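Local structure of DNA repair protein MmcB-related protein (Silicibacter pomeroyi, 3DNX) at residues Leu16-Ala21 / Asp105-Glu110; Val43-Leu48 / Ile57-Ser62; Glu53-Glu58 / Arg81-Val86. The protein is of unknown function but belongs to the PD-(D/E)XK nuclease clan and is related to the DNA repair protein MmcB, which suggests a role in DNA metabolism. All coordinates share one frame; numbering follows the deposited sequence. Where two conformers were deposited one is given.

Overall arrangement
The three contacts show how one mixed sheet carries both a metal site and its covering helix. Interactions 2 and 3 share I57 and E58 on strand 54-59, their centres about 6 Å apart: the strand pairs with 43-48 along one side and with 81-86 along the other. Interaction 1, about 10 Å from interaction 2 and 13 Å from interaction 3 between centres, sets helix 12-26 against the turn leading into strand 109-113. The helix meets the other two contacts directly, A17 CB lying 3.6 Å from V45 CG2 and V20 CG2 3.6 Å from A85 CB. A sodium ion sits in interaction 2, about 6 Å from the side chains of both L16 and E58 at their nearest atoms.

Interaction 1: residues Leu16-Ala21 / Asp105-Glu110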
loop_
_atom_site.group_PDB
_atom_site.type_symbol
_atom_site.label_atom_id
_atom_site.label_comp_id
_atom_site.label_asym_id
_atom_site.label_seq_id
_atom_site.Cartn_x
_atom_site.Cartn_y
_atom_site.Cartn_z
ATOM N N LEU A 16 12.107 -16.404 -4.882
ATOM C CA LEU A 16 11.680 -16.758 -3.534
ATOM C C LEU A 16 10.647 -15.747 -3.036
ATOM O O LEU A 16 9.626 -16.149 -2.501
ATOM C CB LEU A 16 12.869 -16.833 -2.554
ATOM C CG LEU A 16 13.965 -17.868 -2.833
ATOM C CD1 LEU A 16 15.198 -17.633 -1.929
ATOM C CD2 LEU A 16 13.405 -19.250 -2.621
ATOM N N ALA A 17 10.891 -14.449 -3.266
ATOM C CA ALA A 17 9.994 -13.441 -2.762
ATOM C C ALA A 17 8.588 -13.559 -3.408
ATOM O O ALA A 17 7.581 -13.197 -2.797
ATOM C CB ALA A 17 10.554 -12.046 -2.982
ATOM N N ARG A 18 8.556 -13.973 -4.668
ATOM C CA ARG A 18 7.255 -14.216 -5.349
ATOM C C ARG A 18 6.456 -15.267 -4.678
ATOM O O ARG A 18 5.280 -15.058 -4.388
ATOM C CB ARG A 18 7.475 -14.567 -6.824
ATOM C CG ARG A 18 6.210 -14.569 -7.712
ATOM C CD ARG A 18 6.758 -14.961 -9.083
ATOM N NE ARG A 18 5.853 -14.860 -10.185
ATOM C CZ ARG A 18 5.301 -15.893 -10.813
ATOM N NH1 ARG A 18 4.519 -15.647 -11.859
ATOM N NH2 ARG A 18 5.500 -17.152 -10.410
ATOM N N GLY A 19 7.107 -16.381 -4.351
ATOM C CA GLY A 19 6.439 -17.483 -3.653
ATOM C C GLY A 19 6.038 -17.129 -2.270
ATOM O O GLY A 19 4.910 -17.421 -1.840
ATOM N N VAL A 20 6.902 -16.377 -1.573
ATOM C CA VAL A 20 6.552 -15.905 -0.247
ATOM C C VAL A 20 5.295 -15.012 -0.263
ATOM O O VAL A 20 4.373 -15.191 0.587
ATOM C CB VAL A 20 7.766 -15.156 0.442
ATOM C CG1 VAL A 20 7.310 -14.521 1.741
ATOM C CG2 VAL A 20 8.941 -16.129 0.692
ATOM N N ALA A 21 5.280 -14.046 -1.194
ATOM C CA ALA A 21 4.160 -13.114 -1.349
ATOM C C ALA A 21 2.825 -13.849 -1.656
ATOM O O ALA A 21 1.774 -13.475 -1.105
ATOM C CB ALA A 21 4.464 -12.088 -2.398
ATOM N N ASP A 105 9.688 -21.274 -3.428
ATOM C CA ASP A 105 10.181 -21.169 -4.813
ATOM C C ASP A 105 9.384 -20.068 -5.500
ATOM O O ASP A 105 8.714 -19.329 -4.816
ATOM C CB ASP A 105 10.134 -22.512 -5.576
ATOM C CG ASP A 105 8.716 -23.089 -5.753
ATOM O OD1 ASP A 105 7.680 -22.414 -5.579
ATOM O OD2 ASP A 105 8.632 -24.278 -6.104
ATOM N N ALA A 106 9.436 -19.962 -6.832
ATOM C CA ALA A 106 8.759 -18.858 -7.507
ATOM C C ALA A 106 7.257 -18.986 -7.433
ATOM O O ALA A 106 6.591 -18.017 -7.708
ATOM C CB ALA A 106 9.200 -18.723 -8.987
ATOM N N TYR A 107 6.723 -20.149 -7.036
ATOM C CA TYR A 107 5.318 -20.403 -7.206
ATOM C C TYR A 107 4.512 -20.517 -5.929
ATOM O O TYR A 107 3.278 -20.428 -5.969
ATOM C CB TYR A 107 5.138 -21.685 -7.995
ATOM C CG TYR A 107 5.933 -21.642 -9.277
ATOM C CD1 TYR A 107 5.512 -20.848 -10.318
ATOM C CD2 TYR A 107 7.146 -22.326 -9.403
ATOM C CE1 TYR A 107 6.213 -20.791 -11.517
ATOM C CE2 TYR A 107 7.878 -22.258 -10.586
ATOM C CZ TYR A 107 7.396 -21.490 -11.640
ATOM O OH TYR A 107 8.076 -21.382 -12.829
ATOM N N ASP A 108 5.194 -20.727 -4.817
ATOM C CA ASP A 108 4.527 -20.940 -3.520
ATOM C C ASP A 108 5.557 -20.969 -2.406
ATOM O O ASP A 108 6.751 -20.844 -2.657
ATOM C CB ASP A 108 3.739 -22.227 -3.541
ATOM C CG ASP A 108 2.548 -22.247 -2.544
ATOM O OD1 ASP A 108 2.352 -21.338 -1.697
ATOM O OD2 ASP A 108 1.812 -23.219 -2.638
ATOM N N ALA A 109 5.088 -21.104 -1.167
ATOM C CA ALA A 109 5.933 -21.222 -0.010
ATOM C C ALA A 109 5.197 -21.902 1.131
ATOM O O ALA A 109 3.968 -22.022 1.119
ATOM C CB ALA A 109 6.455 -19.866 0.431
ATOM N N GLU A 110 5.945 -22.421 2.105
ATOM C CA GLU A 110 5.330 -22.946 3.340
ATOM C C GLU A 110 6.157 -22.576 4.551
ATOM O O GLU A 110 7.366 -22.578 4.499
ATOM C CB GLU A 110 5.131 -24.462 3.269
ATOM C CG GLU A 110 6.421 -25.259 3.092
ATOM C CD GLU A 110 6.225 -26.759 2.902
ATOM O OE1 GLU A 110 5.085 -27.244 2.872
ATOM O OE2 GLU A 110 7.252 -27.480 2.757
#
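R18 turns the edge of its guanidinium to the backbone of A106: NH2 of R18 donates to A106 O at 3.0 Å, from above the carbonyl plane. An extended chain makes this reach possible. With CG anti to the backbone N (chi1 -168°), the methylenes of R18 file past the same oxygen, CD coming within 3.4 Å of A106 O. The R18 and Y107 side chains slant past each other, the guanidinium and ring planes nearly perpendicular (82°), with R18 NH2 3.7 Å from Y107 CD1. This is a helix laid against a beta turn, for residues 105-108 join the antiparallel strands 100-104 and 109-113 at one edge of the PD-(D/E)XK sheet. Within the turn, OD1 of D105 accepts from N of Y107 at 2.9 Å, an Asx turn. The close approach depends on G19, whose CA makes C-H...O contacts with O of D105 (3.2 Å) and O of D108 (3.5 Å), where a CB would clash. Replacing R18 by an alanine would probably leave A106 O without its guanidinium donor and Y107 CD1 without its guanidinium neighbour. Farther along, the CB of A109 packs against G19 O at 3.7 Å.

Interaction 2: residues Val43-Leu48 / Ile57-Ser62. With NA (sodium ion), chain C.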
loop_
_atom_site.group_PDB
_atom_site.type_symbol
_atom_site.label_atom_id
_atom_site.label_comp_id
_atom_site.label_asym_id
_atom_site.label_seq_id
_atom_site.Cartn_x
_atom_site.Cartn_y
_atom_site.Cartn_z
ATOM N N VAL A 43 14.931 -4.767 3.719
ATOM C CA VAL A 43 14.489 -6.129 3.927
ATOM C C VAL A 43 13.857 -6.666 2.645
ATOM O O VAL A 43 13.196 -5.943 1.923
ATOM C CB VAL A 43 13.514 -6.281 5.143
ATOM C CG1 VAL A 43 14.052 -5.597 6.425
ATOM C CG2 VAL A 43 12.167 -5.824 4.819
ATOM N N ASP A 44 14.064 -7.951 2.378
ATOM C CA ASP A 44 13.651 -8.553 1.096
ATOM C C ASP A 44 12.125 -8.592 0.918
ATOM O O ASP A 44 11.619 -8.223 -0.137
ATOM C CB ASP A 44 14.225 -9.962 0.986
ATOM C CG ASP A 44 15.755 -9.968 0.932
ATOM O OD1 ASP A 44 16.344 -8.955 0.501
ATOM O OD2 ASP A 44 16.324 -11.013 1.315
ATOM N N VAL A 45 11.424 -9.028 1.962
ATOM C CA VAL A 45 9.983 -8.959 1.995
ATOM C C VAL A 45 9.549 -8.462 3.370
ATOM O O VAL A 45 10.016 -8.961 4.402
ATOM C CB VAL A 45 9.320 -10.319 1.680
ATOM C CG1 VAL A 45 7.777 -10.228 1.828
ATOM C CG2 VAL A 45 9.678 -10.765 0.268
HETATM N N MSE A 46 8.644 -7.475 3.367
HETATM C CA MSE A 46 7.901 -7.140 4.574
HETATM C C MSE A 46 6.481 -7.625 4.435
HETATM O O MSE A 46 5.844 -7.338 3.416
HETATM C CB MSE A 46 7.937 -5.641 4.873
HETATM C CG MSE A 46 7.161 -5.306 6.203
HETATM SE SE MSE A 46 7.113 -3.502 6.782
HETATM C CE MSE A 46 5.263 -3.399 7.515
ATOM N N GLY A 47 5.997 -8.357 5.451
ATOM C CA GLY A 47 4.604 -8.805 5.494
ATOM C C GLY A 47 3.824 -8.028 6.523
ATOM O O GLY A 47 4.354 -7.718 7.607
ATOM N N LEU A 48 2.565 -7.684 6.179
ATOM C CA LEU A 48 1.670 -6.990 7.056
ATOM C C LEU A 48 0.387 -7.800 7.247
ATOM O O LEU A 48 -0.327 -8.130 6.266
ATOM C CB LEU A 48 1.345 -5.600 6.513
ATOM C CG LEU A 48 0.322 -4.774 7.270
ATOM C CD1 LEU A 48 0.815 -4.455 8.696
ATOM C CD2 LEU A 48 -0.059 -3.474 6.475
ATOM N N ILE A 57 10.914 -11.058 6.154
ATOM C CA ILE A 57 11.374 -12.300 5.552
ATOM C C ILE A 57 12.565 -11.998 4.660
ATOM O O ILE A 57 12.460 -11.245 3.681
ATOM C CB ILE A 57 10.268 -13.014 4.733
ATOM C CG1 ILE A 57 9.071 -13.304 5.622
ATOM C CG2 ILE A 57 10.765 -14.333 4.104
ATOM C CD1 ILE A 57 7.902 -12.455 5.277
ATOM N N GLU A 58 13.704 -12.597 5.016
ATOM C CA GLU A 58 14.893 -12.517 4.226
ATOM C C GLU A 58 15.007 -13.755 3.348
ATOM O O GLU A 58 15.126 -14.897 3.871
ATOM C CB GLU A 58 16.126 -12.390 5.139
ATOM C CG GLU A 58 16.283 -11.057 5.782
ATOM C CD GLU A 58 16.576 -9.969 4.776
ATOM O OE1 GLU A 58 17.739 -9.876 4.328
ATOM O OE2 GLU A 58 15.651 -9.208 4.436
ATOM N N CYS A 59 15.084 -13.508 2.053
ATOM C CA CYS A 59 15.078 -14.520 1.024
ATOM C C CYS A 59 16.501 -14.789 0.593
ATOM O O CYS A 59 17.089 -14.018 -0.133
ATOM C CB CYS A 59 14.209 -14.081 -0.160
ATOM S SG CYS A 59 12.490 -13.779 0.308
ATOM N N LYS A 60 17.070 -15.908 1.037
ATOM C CA LYS A 60 18.448 -16.228 0.692
ATOM C C LYS A 60 18.500 -17.331 -0.367
ATOM O O LYS A 60 18.053 -18.439 -0.156
ATOM C CB LYS A 60 19.217 -16.611 1.944
ATOM C CG LYS A 60 19.208 -15.521 2.999
ATOM C CD LYS A 60 19.909 -14.294 2.422
ATOM C CE LYS A 60 19.911 -13.151 3.353
ATOM N NZ LYS A 60 20.600 -11.936 2.764
ATOM N N SER A 61 19.077 -16.999 -1.509
ATOM C CA SER A 61 19.008 -17.847 -2.674
ATOM C C SER A 61 20.204 -18.807 -2.747
ATOM O O SER A 61 20.196 -19.738 -3.571
ATOM C CB SER A 61 18.936 -16.955 -3.899
ATOM O OG SER A 61 20.072 -16.076 -3.932
ATOM N N SER A 62 21.187 -18.582 -1.853
ATOM C CA SER A 62 22.451 -19.333 -1.799
ATOM C C SER A 62 23.036 -19.235 -0.390
ATOM O O SER A 62 22.742 -18.303 0.334
ATOM C CB SER A 62 23.485 -18.713 -2.770
ATOM O OG SER A 62 23.770 -19.551 -3.873
HETATM NA NA NA C . 18.654 -12.370 -1.217
HETATM O O HOH W 1 18.123 -7.974 2.558
HETATM O O HOH W 2 18.684 -11.233 0.820
HETATM O O HOH W 3 16.894 -11.416 -2.206
HETATM O O HOH W 4 20.496 -11.108 -1.867
#
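D44 and E58 meet in the beta hairpin of strands 43-48 and 54-59, their side chains crossing at about a right angle, and with K60 they occupy the positions expected of the D...E-x-K signature of the PD-(D/E)XK fold, consistent with a nuclease-type site. The D44 side chain illustrates how such a site is built. Its CB lies 3.5 Å from O of I57. CG, anti to the carbonyl carbon, comes next and passes close to OE2 of E58. At the tip the two oxygens part company: OD2 uses its anti lone pair to accept from N of C59 at 2.9 Å, whereas OD1 is hydrogen-bonded to a water that also bonds E58 OE1, at 2.6 Å. The backbone of D44 completes the link, its N donating to E58 OE2 at 2.9 Å, nearly straight (165°) and close to the C-O axis. E58 can present that oxygen because its chain bends at chi2 (-67°). The carboxylate planes of D44 and E58 are only 22° apart, although the chains cross.

Beside this polar cluster V45 and I57 form an antiparallel hydrogen-bonded pair. Their side chains lie side by side on the face covered by helix 12-26, with V45 CG1 4.1 Å from I57 CD1. K60 NZ, salt-bridged to D69, also donates to a sodium-bound water. D65 contributes a ligand to the sodium ion as well, together with three waters and the backbone O of C59, which lies 2.5 Å from the metal.

Interaction 3: residues Glu53-Glu58 / Arg81-Val86; sequences EIWVIE and RYFWAV
W55 is covered on one face by F83, whose CE2 approaches W55 CD2 to 3.4 Å near the rim of the indole. The W55 six-membered ring and the F83 ring meet obliquely, their planes at 39°. Next to this pair R81 runs alongside W55, its CB 4.0 Å from the centroid of the five-membered ring in a CH-pi contact. A water takes up W55 NE1 and R81 NE (2.9 Å from the water) together, lying in the plane of both groups. On the other face of the sheet V56 CG1 touches Y82 CD1 at 3.6 Å. The hydroxyl of Y82 reaches E58 CG at 3.3 Å and lies over the W84 ring, buried without a polar partner in the model. Side chains keep this order because the strands are parallel neighbours of a beta-alpha-beta unit whose connection carries helix 63-68. They cross at -28°, and bonds such as F83 N to V56 O (2.8 Å) fix the register. Near the far end I57 CG2 presses tightly on A85 CB at 3.5 Å. Farther out, V20 and L24 of helix 12-26 pack on W55, I57 and A85, while E117 and the backbone O of A115 hold the R81 guanidinium. W72 and F66 pack on W84.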
loop_
_atom_site.group_PDB
_atom_site.type_symbol
_atom_site.label_atom_id
_atom_site.label_comp_id
_atom_site.label_asym_id
_atom_site.label_seq_id
_atom_site.Cartn_x
_atom_site.Cartn_y
_atom_site.Cartn_z
ATOM N N GLU A 53 0.274 -6.942 12.366
ATOM C CA GLU A 53 1.484 -7.730 12.657
ATOM C C GLU A 53 2.538 -7.442 11.547
ATOM O O GLU A 53 2.192 -7.305 10.372
ATOM C CB GLU A 53 1.127 -9.227 12.719
ATOM C CG GLU A 53 -0.122 -9.606 13.611
ATOM C CD GLU A 53 -1.460 -9.812 12.815
ATOM O OE1 GLU A 53 -2.165 -10.828 13.003
ATOM O OE2 GLU A 53 -1.823 -8.984 12.001
ATOM N N ILE A 54 3.801 -7.260 11.920
ATOM C CA ILE A 54 4.860 -6.977 10.943
ATOM C C ILE A 54 5.855 -8.151 10.952
ATOM O O ILE A 54 6.399 -8.523 11.997
ATOM C CB ILE A 54 5.574 -5.612 11.225
ATOM C CG1 ILE A 54 4.592 -4.450 11.024
ATOM C CG2 ILE A 54 6.778 -5.380 10.271
ATOM C CD1 ILE A 54 4.944 -3.240 11.841
ATOM N N TRP A 55 6.052 -8.734 9.760
ATOM C CA TRP A 55 6.989 -9.815 9.518
ATOM C C TRP A 55 8.057 -9.367 8.549
ATOM O O TRP A 55 7.777 -8.684 7.573
ATOM C CB TRP A 55 6.260 -10.991 8.886
ATOM C CG TRP A 55 5.337 -11.731 9.795
ATOM C CD1 TRP A 55 4.895 -11.358 11.027
ATOM C CD2 TRP A 55 4.702 -12.976 9.502
ATOM N NE1 TRP A 55 4.002 -12.288 11.517
ATOM C CE2 TRP A 55 3.878 -13.297 10.599
ATOM C CE3 TRP A 55 4.726 -13.823 8.415
ATOM C CZ2 TRP A 55 3.112 -14.456 10.649
ATOM C CZ3 TRP A 55 3.960 -15.001 8.474
ATOM C CH2 TRP A 55 3.173 -15.285 9.586
ATOM N N VAL A 56 9.292 -9.711 8.845
ATOM C CA VAL A 56 10.390 -9.518 7.930
ATOM C C VAL A 56 10.799 -10.913 7.471
ATOM O O VAL A 56 11.006 -11.842 8.295
ATOM C CB VAL A 56 11.560 -8.792 8.607
ATOM C CG1 VAL A 56 12.898 -9.056 7.854
ATOM C CG2 VAL A 56 11.219 -7.298 8.760
ATOM N N ILE A 57 10.914 -11.058 6.154
ATOM C CA ILE A 57 11.374 -12.300 5.552
ATOM C C ILE A 57 12.565 -11.998 4.660
ATOM O O ILE A 57 12.460 -11.245 3.681
ATOM C CB ILE A 57 10.268 -13.014 4.733
ATOM C CG1 ILE A 57 9.071 -13.304 5.622
ATOM C CG2 ILE A 57 10.765 -14.333 4.104
ATOM C CD1 ILE A 57 7.902 -12.455 5.277
ATOM N N GLU A 58 13.704 -12.597 5.016
ATOM C CA GLU A 58 14.893 -12.517 4.226
ATOM C C GLU A 58 15.007 -13.755 3.348
ATOM O O GLU A 58 15.126 -14.897 3.871
ATOM C CB GLU A 58 16.126 -12.390 5.139
ATOM C CG GLU A 58 16.283 -11.057 5.782
ATOM C CD GLU A 58 16.576 -9.969 4.776
ATOM O OE1 GLU A 58 17.739 -9.876 4.328
ATOM O OE2 GLU A 58 15.651 -9.208 4.436
ATOM N N ARG A 81 7.918 -10.624 13.940
ATOM C CA ARG A 81 8.458 -11.949 13.644
ATOM C C ARG A 81 9.429 -11.842 12.470
ATOM O O ARG A 81 9.169 -11.132 11.516
ATOM C CB ARG A 81 7.354 -12.938 13.303
ATOM C CG ARG A 81 6.352 -13.167 14.425
ATOM C CD ARG A 81 5.470 -14.349 14.124
ATOM N NE ARG A 81 4.232 -14.337 14.891
ATOM C CZ ARG A 81 3.909 -15.175 15.872
ATOM N NH1 ARG A 81 2.743 -15.046 16.481
ATOM N NH2 ARG A 81 4.699 -16.158 16.226
ATOM N N TYR A 82 10.559 -12.508 12.607
ATOM C CA TYR A 82 11.636 -12.586 11.610
ATOM C C TYR A 82 11.812 -14.009 11.084
ATOM O O TYR A 82 11.911 -14.995 11.870
ATOM C CB TYR A 82 12.965 -12.124 12.232
ATOM C CG TYR A 82 14.101 -12.248 11.274
ATOM C CD1 TYR A 82 14.361 -11.253 10.360
ATOM C CD2 TYR A 82 14.931 -13.381 11.283
ATOM C CE1 TYR A 82 15.395 -11.372 9.441
ATOM C CE2 TYR A 82 15.948 -13.519 10.365
ATOM C CZ TYR A 82 16.196 -12.485 9.473
ATOM O OH TYR A 82 17.213 -12.583 8.565
ATOM N N PHE A 83 11.827 -14.127 9.750
ATOM C CA PHE A 83 11.911 -15.406 9.028
ATOM C C PHE A 83 12.996 -15.360 7.979
ATOM O O PHE A 83 13.264 -14.295 7.363
ATOM C CB PHE A 83 10.660 -15.755 8.224
ATOM C CG PHE A 83 9.390 -15.839 9.027
ATOM C CD1 PHE A 83 8.803 -17.052 9.318
ATOM C CD2 PHE A 83 8.762 -14.671 9.452
ATOM C CE1 PHE A 83 7.607 -17.113 10.037
ATOM C CE2 PHE A 83 7.577 -14.723 10.156
ATOM C CZ PHE A 83 7.007 -15.942 10.468
ATOM N N TRP A 84 13.589 -16.541 7.760
ATOM C CA TRP A 84 14.332 -16.833 6.542
ATOM C C TRP A 84 13.414 -17.501 5.537
ATOM O O TRP A 84 12.479 -18.175 5.932
ATOM C CB TRP A 84 15.511 -17.738 6.825
ATOM C CG TRP A 84 16.437 -17.225 7.867
ATOM C CD1 TRP A 84 16.408 -17.527 9.181
ATOM C CD2 TRP A 84 17.535 -16.317 7.676
ATOM N NE1 TRP A 84 17.433 -16.871 9.838
ATOM C CE2 TRP A 84 18.113 -16.102 8.927
ATOM C CE3 TRP A 84 18.072 -15.663 6.559
ATOM C CZ2 TRP A 84 19.222 -15.281 9.098
ATOM C CZ3 TRP A 84 19.154 -14.835 6.731
ATOM C CH2 TRP A 84 19.710 -14.642 7.979
ATOM N N ALA A 85 13.660 -17.272 4.253
ATOM C CA ALA A 85 12.994 -18.009 3.156
ATOM C C ALA A 85 14.106 -18.518 2.220
ATOM O O ALA A 85 14.926 -17.746 1.756
ATOM C CB ALA A 85 11.982 -17.130 2.398
ATOM N N VAL A 86 14.127 -19.827 2.004
ATOM C CA VAL A 86 15.123 -20.515 1.188
ATOM C C VAL A 86 14.439 -21.580 0.355
ATOM O O VAL A 86 13.286 -21.976 0.639
ATOM C CB VAL A 86 16.221 -21.164 2.069
ATOM C CG1 VAL A 86 16.935 -20.091 2.923
ATOM C CG2 VAL A 86 15.673 -22.299 2.954
HETATM O O HOH W 5 2.451 -12.181 14.290
#